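Local coordinates for protein alpha-L-rhamnosidase (PDB 3W5M) that hydrolyses terminal non-reducing alpha-L-rhamnose residues from alpha-L-rhamnosides, releasing L-rhamnose from citrus flavonoids and gum arabic, and binds L-rhamnose through a calcium-dependent carbohydrate-binding module, at residues Gly386-His391 with Pro683-Leu688; Leu503-Val508 with Ile616-Arg621; His527-Asn532 with Thr539-Ser544; Pro632-Arg637 with Pro909-Phe914; Arg896-Gln901 with Gly905-Glu910. One frame throughout, in Å; residues are numbered along the deposited sequence.

Interaction 1 of 5, residues Gly386-His391 with Pro683-Leu688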
# COMPACT_ATOMS: atom_id res chain seq x y z
N GLY A 386 -9.62 -6.53 -0.08
CA GLY A 386 -10.66 -5.56 -0.49
C GLY A 386 -12.05 -5.97 0.00
O GLY A 386 -12.22 -6.40 1.15
N MET A 387 -13.05 -5.83 -0.87
CA MET A 387 -14.41 -6.19 -0.52
C MET A 387 -14.80 -7.58 -1.07
O MET A 387 -15.98 -7.91 -1.28
CB MET A 387 -15.38 -5.04 -0.91
CG MET A 387 -15.03 -4.24 -2.15
SD MET A 387 -13.68 -3.01 -2.19
CE MET A 387 -13.98 -2.40 -3.86
N PHE A 388 -13.78 -8.43 -1.23
CA PHE A 388 -13.89 -9.66 -2.01
C PHE A 388 -13.71 -10.96 -1.23
O PHE A 388 -13.80 -12.04 -1.80
CB PHE A 388 -12.91 -9.59 -3.21
CG PHE A 388 -13.07 -8.34 -4.02
CD1 PHE A 388 -14.30 -8.05 -4.62
CD2 PHE A 388 -12.01 -7.46 -4.18
CE1 PHE A 388 -14.47 -6.89 -5.35
CE2 PHE A 388 -12.17 -6.30 -4.92
CZ PHE A 388 -13.40 -6.02 -5.50
N GLY A 389 -13.45 -10.85 0.06
CA GLY A 389 -13.26 -12.07 0.87
C GLY A 389 -11.90 -12.71 0.70
O GLY A 389 -10.98 -12.11 0.10
N PRO A 390 -11.73 -13.92 1.27
CA PRO A 390 -10.45 -14.59 1.40
C PRO A 390 -10.14 -15.49 0.21
O PRO A 390 -10.94 -15.55 -0.74
CB PRO A 390 -10.62 -15.39 2.69
CG PRO A 390 -12.09 -15.70 2.74
CD PRO A 390 -12.81 -14.69 1.90
N HIS A 391 -8.97 -16.16 0.25
CA HIS A 391 -8.58 -17.17 -0.74
C HIS A 391 -8.53 -16.63 -2.17
O HIS A 391 -8.94 -17.32 -3.10
CB HIS A 391 -9.48 -18.40 -0.65
CG HIS A 391 -9.58 -18.94 0.73
ND1 HIS A 391 -10.71 -19.58 1.21
CD2 HIS A 391 -8.70 -18.92 1.76
CE1 HIS A 391 -10.50 -19.95 2.47
NE2 HIS A 391 -9.29 -19.56 2.82
N PRO A 683 -2.39 -4.99 -8.36
CA PRO A 683 -2.84 -6.30 -8.88
C PRO A 683 -4.35 -6.37 -9.06
O PRO A 683 -5.11 -5.78 -8.29
CB PRO A 683 -2.42 -7.29 -7.79
CG PRO A 683 -1.23 -6.65 -7.17
CD PRO A 683 -1.53 -5.16 -7.16
N ALA A 684 -4.76 -7.10 -10.09
CA ALA A 684 -6.17 -7.19 -10.43
C ALA A 684 -6.86 -8.25 -9.57
O ALA A 684 -6.51 -9.42 -9.61
CB ALA A 684 -6.34 -7.47 -11.93
N VAL A 685 -7.79 -7.79 -8.74
CA VAL A 685 -8.61 -8.67 -7.92
C VAL A 685 -10.07 -8.24 -8.04
O VAL A 685 -10.36 -7.09 -8.41
CB VAL A 685 -8.17 -8.68 -6.44
CG1 VAL A 685 -6.79 -9.28 -6.30
CG2 VAL A 685 -8.19 -7.28 -5.83
N GLY A 686 -10.96 -9.19 -7.75
CA GLY A 686 -12.39 -8.95 -7.61
C GLY A 686 -13.19 -8.48 -8.81
O GLY A 686 -14.23 -7.84 -8.64
N ASN A 687 -12.75 -8.77 -10.02
CA ASN A 687 -13.56 -8.40 -11.22
C ASN A 687 -14.06 -6.94 -11.28
O ASN A 687 -15.24 -6.66 -11.57
CB ASN A 687 -14.77 -9.34 -11.35
CG ASN A 687 -14.36 -10.78 -11.56
OD1 ASN A 687 -13.77 -11.13 -12.59
ND2 ASN A 687 -14.69 -11.64 -10.59
N LEU A 688 -13.18 -6.02 -10.92
CA LEU A 688 -13.40 -4.63 -11.21
C LEU A 688 -13.07 -4.53 -12.68
O LEU A 688 -12.49 -5.46 -13.26
CB LEU A 688 -12.49 -3.77 -10.34
CG LEU A 688 -12.80 -3.95 -8.85
CD1 LEU A 688 -11.72 -3.31 -8.01
CD2 LEU A 688 -14.17 -3.36 -8.52

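Interaction 2 of 5, residues Leu503-Val508 with Ile616-Arg621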
# COMPACT_ATOMS: atom_id res chain seq x y z
N LEU A 503 -3.63 9.44 18.90
CA LEU A 503 -2.25 9.47 18.47
C LEU A 503 -1.90 10.81 17.78
O LEU A 503 -0.73 11.08 17.50
CB LEU A 503 -1.96 8.27 17.53
CG LEU A 503 -2.05 6.84 18.08
CD1 LEU A 503 -1.35 5.88 17.15
CD2 LEU A 503 -1.45 6.73 19.47
N GLY A 504 -2.92 11.61 17.50
CA GLY A 504 -2.74 12.99 17.03
C GLY A 504 -2.50 13.08 15.54
O GLY A 504 -2.42 14.19 14.97
N GLN A 505 -2.38 11.92 14.90
CA GLN A 505 -2.09 11.87 13.45
C GLN A 505 -2.77 10.64 12.89
O GLN A 505 -2.68 9.58 13.50
CB GLN A 505 -0.56 11.80 13.21
CG GLN A 505 -0.17 11.46 11.75
CD GLN A 505 -0.54 12.55 10.73
OE1 GLN A 505 -0.16 13.71 10.88
NE2 GLN A 505 -1.31 12.17 9.70
N ASN A 506 -3.45 10.76 11.74
CA ASN A 506 -4.05 9.61 11.09
C ASN A 506 -2.91 8.84 10.41
O ASN A 506 -2.38 9.31 9.40
CB ASN A 506 -5.10 10.06 10.06
CG ASN A 506 -6.00 8.93 9.55
OD1 ASN A 506 -6.05 7.82 10.09
ND2 ASN A 506 -6.72 9.22 8.45
N MET A 507 -2.56 7.67 10.95
CA MET A 507 -1.36 6.93 10.57
C MET A 507 -1.74 5.54 10.05
O MET A 507 -2.92 5.10 10.10
CB MET A 507 -0.41 6.80 11.77
CG MET A 507 -1.05 6.06 12.94
SD MET A 507 0.18 5.17 13.95
CE MET A 507 0.40 3.67 12.95
N VAL A 508 -0.74 4.83 9.52
CA VAL A 508 -0.98 3.48 9.01
C VAL A 508 0.07 2.56 9.57
O VAL A 508 1.27 2.86 9.50
CB VAL A 508 -0.95 3.43 7.46
CG1 VAL A 508 -1.22 2.01 6.95
CG2 VAL A 508 -1.97 4.39 6.89
N ILE A 616 -0.25 16.05 3.04
CA ILE A 616 0.17 15.39 1.79
C ILE A 616 1.16 14.23 2.04
O ILE A 616 0.95 13.15 1.51
CB ILE A 616 0.78 16.41 0.80
CG1 ILE A 616 -0.33 17.36 0.32
CG2 ILE A 616 1.39 15.69 -0.41
CD1 ILE A 616 0.20 18.63 -0.33
N THR A 617 2.21 14.49 2.80
CA THR A 617 3.27 13.50 3.06
C THR A 617 2.73 12.38 3.92
O THR A 617 3.17 11.23 3.80
CB THR A 617 4.56 14.08 3.67
OG1 THR A 617 4.33 14.53 5.02
CG2 THR A 617 5.10 15.25 2.81
N TRP A 618 1.76 12.69 4.78
CA TRP A 618 1.13 11.63 5.57
C TRP A 618 0.15 10.79 4.74
O TRP A 618 0.07 9.59 4.92
CB TRP A 618 0.51 12.18 6.88
CG TRP A 618 1.50 12.39 7.98
CD1 TRP A 618 2.16 13.54 8.28
CD2 TRP A 618 1.99 11.39 8.89
NE1 TRP A 618 3.02 13.33 9.34
CE2 TRP A 618 2.93 12.02 9.74
CE3 TRP A 618 1.72 10.02 9.07
CZ2 TRP A 618 3.61 11.34 10.78
CZ3 TRP A 618 2.39 9.33 10.10
CH2 TRP A 618 3.33 10.00 10.94
N GLY A 619 -0.64 11.42 3.85
CA GLY A 619 -1.51 10.69 2.96
C GLY A 619 -0.70 9.81 2.02
O GLY A 619 -1.10 8.67 1.72
N GLN A 620 0.45 10.31 1.57
CA GLN A 620 1.27 9.51 0.66
C GLN A 620 1.83 8.30 1.41
O GLN A 620 1.68 7.15 0.99
CB GLN A 620 2.42 10.32 0.09
CG GLN A 620 3.36 9.50 -0.79
CD GLN A 620 4.51 10.32 -1.33
OE1 GLN A 620 5.27 9.87 -2.21
NE2 GLN A 620 4.69 11.50 -0.78
N ARG A 621 2.47 8.56 2.53
CA ARG A 621 3.15 7.45 3.22
C ARG A 621 2.16 6.39 3.72
O ARG A 621 2.47 5.19 3.73
CB ARG A 621 4.07 7.96 4.33
CG ARG A 621 3.40 8.25 5.66
CD ARG A 621 4.41 8.85 6.61
NE ARG A 621 4.55 10.30 6.40
CZ ARG A 621 5.35 11.10 7.11
NH1 ARG A 621 6.13 10.61 8.08
NH2 ARG A 621 5.38 12.41 6.86
O HOH W 1 -1.16 8.06 6.99

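Interaction 3 of 5, residues His527-Asn532 with Thr539-Ser544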
# COMPACT_ATOMS: atom_id res chain seq x y z
N HIS A 527 -9.69 0.36 15.84
CA HIS A 527 -8.94 1.43 15.25
C HIS A 527 -9.86 2.25 14.36
O HIS A 527 -10.64 1.69 13.59
CB HIS A 527 -7.76 0.87 14.43
CG HIS A 527 -6.80 0.05 15.23
ND1 HIS A 527 -7.06 -1.25 15.58
CD2 HIS A 527 -5.57 0.34 15.72
CE1 HIS A 527 -6.05 -1.73 16.29
NE2 HIS A 527 -5.14 -0.78 16.40
N ALA A 528 -9.76 3.57 14.50
CA ALA A 528 -10.65 4.50 13.76
C ALA A 528 -9.94 5.72 13.27
O ALA A 528 -9.01 6.21 13.91
CB ALA A 528 -11.83 4.94 14.64
N GLU A 529 -10.43 6.25 12.16
CA GLU A 529 -9.85 7.47 11.59
C GLU A 529 -10.40 8.74 12.26
O GLU A 529 -9.72 9.76 12.30
CB GLU A 529 -10.19 7.54 10.08
CG GLU A 529 -9.70 6.39 9.22
CD GLU A 529 -9.80 6.73 7.73
OE1 GLU A 529 -10.93 6.66 7.17
OE2 GLU A 529 -8.75 7.11 7.13
N VAL A 530 -11.65 8.68 12.73
CA VAL A 530 -12.37 9.85 13.28
C VAL A 530 -13.23 9.44 14.48
O VAL A 530 -13.40 8.23 14.75
CB VAL A 530 -13.25 10.54 12.21
CG1 VAL A 530 -12.37 11.13 11.10
CG2 VAL A 530 -14.25 9.56 11.63
N LEU A 531 -13.78 10.45 15.17
CA LEU A 531 -14.63 10.26 16.35
C LEU A 531 -16.03 10.76 16.09
O LEU A 531 -16.25 11.61 15.21
CB LEU A 531 -14.06 11.03 17.54
CG LEU A 531 -12.67 10.70 18.09
CD1 LEU A 531 -12.33 11.61 19.26
CD2 LEU A 531 -12.54 9.23 18.49
N ASN A 532 -16.99 10.22 16.83
CA ASN A 532 -18.34 10.80 16.87
C ASN A 532 -18.32 12.03 17.78
O ASN A 532 -17.39 12.18 18.58
CB ASN A 532 -19.35 9.77 17.41
CG ASN A 532 -19.47 8.55 16.53
OD1 ASN A 532 -19.90 8.62 15.38
ND2 ASN A 532 -19.13 7.40 17.09
N THR A 539 -16.56 4.01 13.19
CA THR A 539 -15.96 2.96 12.35
C THR A 539 -16.85 2.56 11.17
O THR A 539 -16.47 1.71 10.39
CB THR A 539 -15.64 1.66 13.15
OG1 THR A 539 -16.81 1.22 13.83
CG2 THR A 539 -14.52 1.87 14.15
N ALA A 540 -18.03 3.17 11.03
CA ALA A 540 -18.95 2.78 9.95
C ALA A 540 -18.33 2.87 8.54
O ALA A 540 -18.66 2.07 7.65
CB ALA A 540 -20.22 3.61 10.03
N ASN A 541 -17.41 3.81 8.36
CA ASN A 541 -16.78 4.02 7.03
C ASN A 541 -15.78 2.91 6.67
O ASN A 541 -15.31 2.81 5.53
CB ASN A 541 -16.14 5.41 6.94
CG ASN A 541 -14.89 5.55 7.79
OD1 ASN A 541 -14.89 5.24 8.99
ND2 ASN A 541 -13.82 6.02 7.17
N LEU A 542 -15.43 2.08 7.67
CA LEU A 542 -14.53 0.96 7.45
C LEU A 542 -15.25 -0.22 6.78
O LEU A 542 -14.59 -1.14 6.28
CB LEU A 542 -13.86 0.52 8.77
CG LEU A 542 -13.13 1.58 9.62
CD1 LEU A 542 -12.52 0.87 10.83
CD2 LEU A 542 -12.04 2.35 8.86
N ARG A 543 -16.59 -0.17 6.75
CA ARG A 543 -17.42 -1.16 6.14
C ARG A 543 -17.11 -2.54 6.75
O ARG A 543 -17.14 -2.69 7.97
CB ARG A 543 -17.30 -1.10 4.60
CG ARG A 543 -17.50 0.32 4.09
CD ARG A 543 -17.68 0.38 2.57
NE ARG A 543 -16.58 -0.27 1.86
CZ ARG A 543 -16.12 0.08 0.66
NH1 ARG A 543 -16.64 1.12 -0.01
NH2 ARG A 543 -15.11 -0.62 0.14
N SER A 544 -16.77 -3.53 5.94
CA SER A 544 -16.53 -4.88 6.48
C SER A 544 -15.20 -5.11 7.20
O SER A 544 -15.04 -6.13 7.85
CB SER A 544 -16.74 -5.93 5.38
OG SER A 544 -15.57 -6.08 4.60
O HOH W 2 -12.95 5.27 11.06

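Interaction 4 of 5, residues Pro632-Arg637 with Pro909-Phe914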
# COMPACT_ATOMS: atom_id res chain seq x y z
N PRO A 632 -5.97 3.12 3.21
CA PRO A 632 -5.34 2.07 4.01
C PRO A 632 -6.25 1.50 5.11
O PRO A 632 -5.82 0.63 5.89
CB PRO A 632 -4.16 2.80 4.65
CG PRO A 632 -4.67 4.20 4.84
CD PRO A 632 -5.66 4.47 3.72
N ALA A 633 -7.49 1.98 5.19
CA ALA A 633 -8.30 1.74 6.39
C ALA A 633 -9.52 0.85 6.16
O ALA A 633 -9.74 -0.11 6.90
CB ALA A 633 -8.66 3.06 7.08
N ARG A 634 -10.35 1.16 5.15
CA ARG A 634 -11.53 0.34 4.94
C ARG A 634 -11.23 -0.98 4.25
O ARG A 634 -10.06 -1.29 3.97
CB ARG A 634 -12.62 1.12 4.16
CG ARG A 634 -12.24 1.44 2.73
CD ARG A 634 -13.47 2.04 2.03
NE ARG A 634 -13.20 2.49 0.66
CZ ARG A 634 -13.36 3.74 0.24
NH1 ARG A 634 -13.77 4.69 1.09
NH2 ARG A 634 -13.10 4.07 -1.02
N ASP A 635 -12.28 -1.74 3.96
CA ASP A 635 -12.13 -3.01 3.22
C ASP A 635 -11.91 -2.76 1.70
O ASP A 635 -12.73 -3.18 0.86
CB ASP A 635 -13.34 -3.91 3.46
CG ASP A 635 -14.66 -3.26 3.00
OD1 ASP A 635 -14.69 -2.04 2.68
OD2 ASP A 635 -15.70 -3.99 2.98
N GLU A 636 -10.82 -2.08 1.36
CA GLU A 636 -10.47 -1.84 -0.04
C GLU A 636 -8.95 -1.99 -0.14
O GLU A 636 -8.49 -3.10 -0.20
CB GLU A 636 -11.03 -0.50 -0.54
CG GLU A 636 -11.02 -0.41 -2.05
CD GLU A 636 -12.13 0.43 -2.62
OE1 GLU A 636 -12.89 1.06 -1.84
OE2 GLU A 636 -12.25 0.44 -3.88
N ARG A 637 -8.18 -0.90 -0.07
CA ARG A 637 -6.69 -0.98 -0.07
C ARG A 637 -6.18 -1.65 -1.32
O ARG A 637 -5.35 -2.55 -1.26
CB ARG A 637 -6.19 -1.74 1.17
CG ARG A 637 -7.07 -1.45 2.38
CD ARG A 637 -6.35 -1.90 3.66
NE ARG A 637 -7.24 -1.87 4.82
CZ ARG A 637 -6.89 -2.40 5.99
NH1 ARG A 637 -5.70 -2.97 6.09
NH2 ARG A 637 -7.73 -2.39 7.02
N PRO A 909 -21.16 6.34 4.83
CA PRO A 909 -20.20 5.25 5.13
C PRO A 909 -20.12 4.20 4.02
O PRO A 909 -19.27 3.32 4.07
CB PRO A 909 -20.77 4.62 6.41
CG PRO A 909 -22.24 4.96 6.39
CD PRO A 909 -22.28 6.36 5.80
N GLU A 910 -21.00 4.29 3.03
CA GLU A 910 -20.91 3.39 1.89
C GLU A 910 -19.62 3.64 1.13
O GLU A 910 -19.08 2.73 0.51
CB GLU A 910 -22.11 3.54 0.96
CG GLU A 910 -23.30 2.69 1.38
CD GLU A 910 -24.60 3.17 0.77
OE1 GLU A 910 -24.58 4.16 0.01
OE2 GLU A 910 -25.66 2.55 1.06
N MET A 911 -19.14 4.88 1.17
CA MET A 911 -17.82 5.21 0.60
C MET A 911 -17.33 6.55 1.15
O MET A 911 -17.70 7.61 0.63
CB MET A 911 -17.85 5.19 -0.94
CG MET A 911 -16.47 5.10 -1.59
SD MET A 911 -16.54 5.57 -3.34
CE MET A 911 -16.85 7.32 -3.18
N ASN A 912 -16.53 6.51 2.22
CA ASN A 912 -16.04 7.72 2.85
C ASN A 912 -14.75 7.59 3.65
O ASN A 912 -14.76 7.53 4.89
CB ASN A 912 -17.12 8.35 3.76
CG ASN A 912 -16.77 9.77 4.15
OD1 ASN A 912 -16.19 10.50 3.36
ND2 ASN A 912 -17.09 10.16 5.39
N SER A 913 -13.63 7.64 2.95
CA SER A 913 -12.31 7.52 3.58
C SER A 913 -11.72 8.88 4.02
O SER A 913 -11.94 9.92 3.37
CB SER A 913 -11.37 6.76 2.63
OG SER A 913 -10.04 7.27 2.67
N PHE A 914 -10.97 8.88 5.12
CA PHE A 914 -10.27 10.08 5.55
C PHE A 914 -8.78 10.08 5.21
O PHE A 914 -8.01 10.85 5.78
CB PHE A 914 -10.51 10.34 7.04
CG PHE A 914 -11.95 10.61 7.36
CD1 PHE A 914 -12.82 9.55 7.58
CD2 PHE A 914 -12.45 11.90 7.32
CE1 PHE A 914 -14.17 9.79 7.84
CE2 PHE A 914 -13.79 12.16 7.58
CZ PHE A 914 -14.65 11.10 7.83

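Interaction 5 of 5, residues Arg896-Gln901 with Gly905-Glu910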
# COMPACT_ATOMS: atom_id res chain seq x y z
N ARG A 896 -13.25 12.81 0.05
CA ARG A 896 -14.28 13.75 -0.46
C ARG A 896 -13.99 15.15 0.04
O ARG A 896 -13.48 15.32 1.13
CB ARG A 896 -15.67 13.35 0.06
CG ARG A 896 -16.22 12.04 -0.46
CD ARG A 896 -17.44 11.63 0.36
NE ARG A 896 -18.02 10.35 -0.01
CZ ARG A 896 -18.95 10.18 -0.95
NH1 ARG A 896 -19.41 11.22 -1.64
NH2 ARG A 896 -19.41 8.97 -1.23
N TRP A 897 -14.37 16.16 -0.73
CA TRP A 897 -14.26 17.52 -0.22
C TRP A 897 -15.06 17.69 1.09
O TRP A 897 -14.66 18.45 1.98
CB TRP A 897 -14.71 18.52 -1.31
CG TRP A 897 -13.80 18.52 -2.53
CD1 TRP A 897 -14.11 18.07 -3.79
CD2 TRP A 897 -12.44 18.98 -2.59
NE1 TRP A 897 -13.02 18.25 -4.64
CE2 TRP A 897 -12.00 18.82 -3.93
CE3 TRP A 897 -11.57 19.54 -1.65
CZ2 TRP A 897 -10.70 19.16 -4.34
CZ3 TRP A 897 -10.28 19.90 -2.06
CH2 TRP A 897 -9.87 19.71 -3.40
N ASP A 898 -16.13 16.92 1.22
CA ASP A 898 -17.02 16.99 2.39
C ASP A 898 -17.08 15.70 3.19
O ASP A 898 -18.15 15.32 3.64
CB ASP A 898 -18.45 17.32 1.94
CG ASP A 898 -18.97 16.36 0.90
OD1 ASP A 898 -18.16 15.59 0.34
OD2 ASP A 898 -20.19 16.36 0.63
N SER A 899 -15.96 15.01 3.38
CA SER A 899 -16.01 13.75 4.16
C SER A 899 -16.64 13.98 5.55
O SER A 899 -17.41 13.13 6.02
CB SER A 899 -14.64 13.07 4.24
OG SER A 899 -14.35 12.48 2.98
N ILE A 900 -16.30 15.10 6.18
CA ILE A 900 -17.13 15.70 7.22
C ILE A 900 -17.86 16.87 6.56
O ILE A 900 -17.20 17.75 5.97
CB ILE A 900 -16.33 16.27 8.41
CG1 ILE A 900 -15.52 15.16 9.11
CG2 ILE A 900 -17.28 16.92 9.41
CD1 ILE A 900 -14.41 15.66 10.02
N GLN A 901 -19.19 16.88 6.63
CA GLN A 901 -19.98 17.93 5.96
C GLN A 901 -20.09 19.20 6.80
O GLN A 901 -19.84 19.17 8.01
CB GLN A 901 -21.38 17.41 5.64
CG GLN A 901 -21.37 16.02 5.08
CD GLN A 901 -22.58 15.76 4.22
OE1 GLN A 901 -23.37 14.87 4.50
NE2 GLN A 901 -22.73 16.56 3.17
N GLY A 905 -22.07 16.44 10.20
CA GLY A 905 -22.23 15.00 9.99
C GLY A 905 -21.19 14.41 9.04
O GLY A 905 -20.45 15.15 8.38
N PHE A 906 -21.14 13.09 8.97
CA PHE A 906 -20.25 12.40 8.02
C PHE A 906 -20.97 12.15 6.71
O PHE A 906 -22.19 12.00 6.67
CB PHE A 906 -19.79 11.06 8.62
CG PHE A 906 -18.96 11.21 9.85
CD1 PHE A 906 -17.78 11.95 9.83
CD2 PHE A 906 -19.33 10.57 11.04
CE1 PHE A 906 -16.99 12.07 10.97
CE2 PHE A 906 -18.55 10.70 12.18
CZ PHE A 906 -17.39 11.44 12.14
N GLN A 907 -20.20 12.11 5.64
CA GLN A 907 -20.71 11.64 4.37
C GLN A 907 -21.06 10.16 4.51
O GLN A 907 -20.84 9.55 5.58
CB GLN A 907 -19.69 11.87 3.25
CG GLN A 907 -20.02 13.06 2.35
CD GLN A 907 -21.15 12.78 1.39
OE1 GLN A 907 -21.73 11.69 1.37
NE2 GLN A 907 -21.46 13.78 0.56
N THR A 908 -21.61 9.57 3.45
CA THR A 908 -22.11 8.21 3.55
C THR A 908 -21.00 7.18 3.78
O THR A 908 -20.04 7.11 2.99
CB THR A 908 -22.93 7.77 2.34
OG1 THR A 908 -23.22 6.37 2.47
CG2 THR A 908 -22.18 7.97 1.02
N PRO A 909 -21.16 6.34 4.83
CA PRO A 909 -20.20 5.25 5.13
C PRO A 909 -20.12 4.20 4.02
O PRO A 909 -19.27 3.32 4.07
CB PRO A 909 -20.77 4.62 6.41
CG PRO A 909 -22.24 4.96 6.39
CD PRO A 909 -22.28 6.36 5.80
N GLU A 910 -21.00 4.29 3.03
CA GLU A 910 -20.91 3.39 1.89
C GLU A 910 -19.62 3.64 1.13
O GLU A 910 -19.08 2.73 0.51
CB GLU A 910 -22.11 3.54 0.96
CG GLU A 910 -23.30 2.69 1.38
CD GLU A 910 -24.60 3.17 0.77
OE1 GLU A 910 -24.58 4.16 0.01
OE2 GLU A 910 -25.66 2.55 1.06

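Interaction 1 of 5, residues Gly386-His391 with Pro683-Leu688
An aromatic ring laid on backbone, F388 over G686, makes this a loop-to-loop contact of CH-pi type. The loop that follows helix 379-382 in the rhamnosidase N-terminal domain meets the loop joining helices 658-671 and 698-710 of the catalytic barrel. The geometric evidence is direct: G686 CA is 3.5 Å from the centroid of the F388 ring and 3° off its normal, so it stands almost exactly over the ring centre. The carbonyl of the same glycine continues past the rim, with F388 CE1 and G686 O 3.4 Å apart. V685 adds an apolar touch, its CG2 lying 4.2 Å from F388 CD2. The ring reaches this site with CG anti to its own carbonyl carbon (chi1 -52°). Its other face is met by M387 CG, 4.1 Å above the plane and offset toward the rim, so the phenyl is sandwiched between its neighbour in sequence and the opposing loop. G686 suits the fit: a CB there would come within 2.3 Å of F388 CZ. Putting an alanine at F388 would probably open a gap over G686 CA and remove most of what holds the two loops together. The side chain of M387 also touches E636, the inferred proton donor, so the arrangement is that of an interdomain loop junction at the edge of the active site of an (alpha/alpha)6-barrel glycosidase.

Interaction 2 of 5, residues Leu503-Val508 with Ile616-Arg621
Stacking dominates the meeting of Q505 with W618. The amide of Q505 lies flat on the indole, the two planes 8° apart, with CD 3.3 Å above the ring plane and offset toward the rim. Its methylene takes part as well: Q505 CG sits 3.5 Å from the centroid of the six-membered ring of W618, 8° off the normal, a CH-pi contact. A bend at chi2 (66°) folds the chain so that CG and the amide share one face. On the opposite face R621 CZ lies 3.7 Å from the indole plane, over its centre.

Apolar contact is slight, with M507 CB 4.1 Å from W618 CZ3.

Polar contacts hold the pieces from the sides. Q505 NE2 donates to N506 O at 3.1 Å and also to T891 O, both its bonds being spent away from the ring. R621 grips T617 side-on, NE to the carbonyl O and NH2 to OG1. A bridging water gives one hydrogen to N506 O and the other to W618 O, joining strand 506-508 to helix 607-622.

The chemistry implies a layered amide-indole-guanidinium stack in which each polar group is turned and held by its own hydrogen bonds, while the indole supplies the flat surface between the beta domain and the barrel helix.

Interaction 3 of 5, residues His527-Asn532 with Thr539-Ser544
N541 reaches E529 with its amide, and its side chain can be followed atom by atom. From CB, chi1 of 71° sets CG between the backbone N and carbonyl carbon, which swings the amide toward segment 527-532. CG itself comes no nearer than 4.2 Å to E529 OE1. ND2 donates to E529 OE1 at 3.0 Å with a bent N-H...O angle of 136°; it meets that oxygen nearly end-on, and amide and carboxylate are almost coplanar, 5° apart. The same ND2 also donates to N912 O. OD1 accepts from a water at 2.8 Å, and that water accepts from E529 N at 2.9 Å, so amide and carboxylate residue are tied twice.

Beside this polar pair L542 CD1 packs against a backbone carbonyl, 3.4 Å from H527 O, and T539 CG2 lies 4.1 Å from the methyl of A528, CB. The bond from L542 N to T539 O closes the 3-10 turn that presents N541 and L542 on one side.

E529 is engaged further, OE1 by F914 N and OE2 by N506 ND2. A leucine in its place would probably leave these two donors without their acceptor and set the amide of N541 less firmly. Such a turn, folded back on strand 522-528 after the short hairpin 530-531/537-538, belongs to the part of the concanavalin-like beta-sandwich domain that lies against the rhamnose site.

Interaction 4 of 5, residues Pro632-Arg637 with Pro909-Phe914
R634 and M911 meet where the guanidinium lies beneath the methylene: M911 CG is 3.6 Å from R634 NH2, over one face of the group. On this close side R634 NH1 lies 3.5 Å from S913 N, which sits at the edge of the group, and 3.5 Å from S913 CB. Two donors face each other at that edge without a bond; E895 OE1 reconciles them, accepting from S913 N and forming a salt bridge with NH1. On its other flank R634 holds E636 side-on, NE to OE1 at 2.9 Å and NH2 to the same oxygen at 3.1 Å. E636 OE1 thus takes two bonds from one arginine, whose extended chain carries the charge across to the second loop.

Toward solvent the contact thins: M911 is partly exposed and gives the guanidinium only its CG methylene. R634, D635 and E636 belong to the rhamnose site, and a Tris molecule, probably from the crystallisation liquor, is bound next to R634, consistent with a pocket there.

Within the barrel both segments are loops: 632-637 bridges helices 607-622 and 641-654. Segment 909-914 runs between helices 883-887 and 923-929, while R543 and S544 of the beta-sandwich hold D635.

Interaction 5 of 5, residues Arg896-Gln901 with Gly905-Glu910
Q901 N to G905 O is the shortest polar bond here, 2.8 Å and 166° at the hydrogen, with the donor almost in line with the carbonyl. It belongs to an antiparallel beta bridge in a hairpin-like loop of the catalytic barrel: I900 and F906 form the non-hydrogen-bonded pair, and the second bond, Q907 N to S899 O at 3.0 Å, lies on its other side. Two CA-H...O contacts flank the same bridge, F906 CA to S899 O and I900 CA to G905 O. I900 and F906 point the same way, with I900 CG1 at 3.9 Å from F906 CE1 near the edge of the ring.

On the face carried by Q907 the amide does most of the work. A bend at chi2 (-75°) brings NE2 to D898 OD2 at 2.9 Å, a nearly straight bond whose donor stands above the carboxylate plane. The guanidinium of R896 lies stacked over the amide, the planes 13° apart, and R896 CD touches Q907 CG at 3.6 Å. R896 NE is spent on M911 O, which lies in the guanidinium plane and helps fix how the group is turned; S899 OG likewise bonds N912 OD1. At the loop's far end T908 OG1 accepts from E910 N in an ST turn. The amide of Q907 has a second tie: its OE1 accepts from T908 N at 3.0 Å, in the carbonyl plane and on a lone pair.

Interaction 2 is buried, as are interactions 3 and 4, while interaction 1 is partly buried and interaction 5 lies at the surface. Interactions 4 and 5 share P909 and E910 and are further joined by hydrogen bonds. Interaction 3 belongs to the beta-sandwich domain yet touches interaction 4 through a salt bridge between domains, and it also meets interaction 2. Interaction 1 meets interaction 4 through M387. The chemistry follows place: stacking and CH-pi contacts join domains in interactions 1 and 2, interaction 3 relies on an amide-carboxylate bond and a water, charged bonds line the rhamnose site in interaction 4, and backbone bridging shapes the exposed loop of interaction 5.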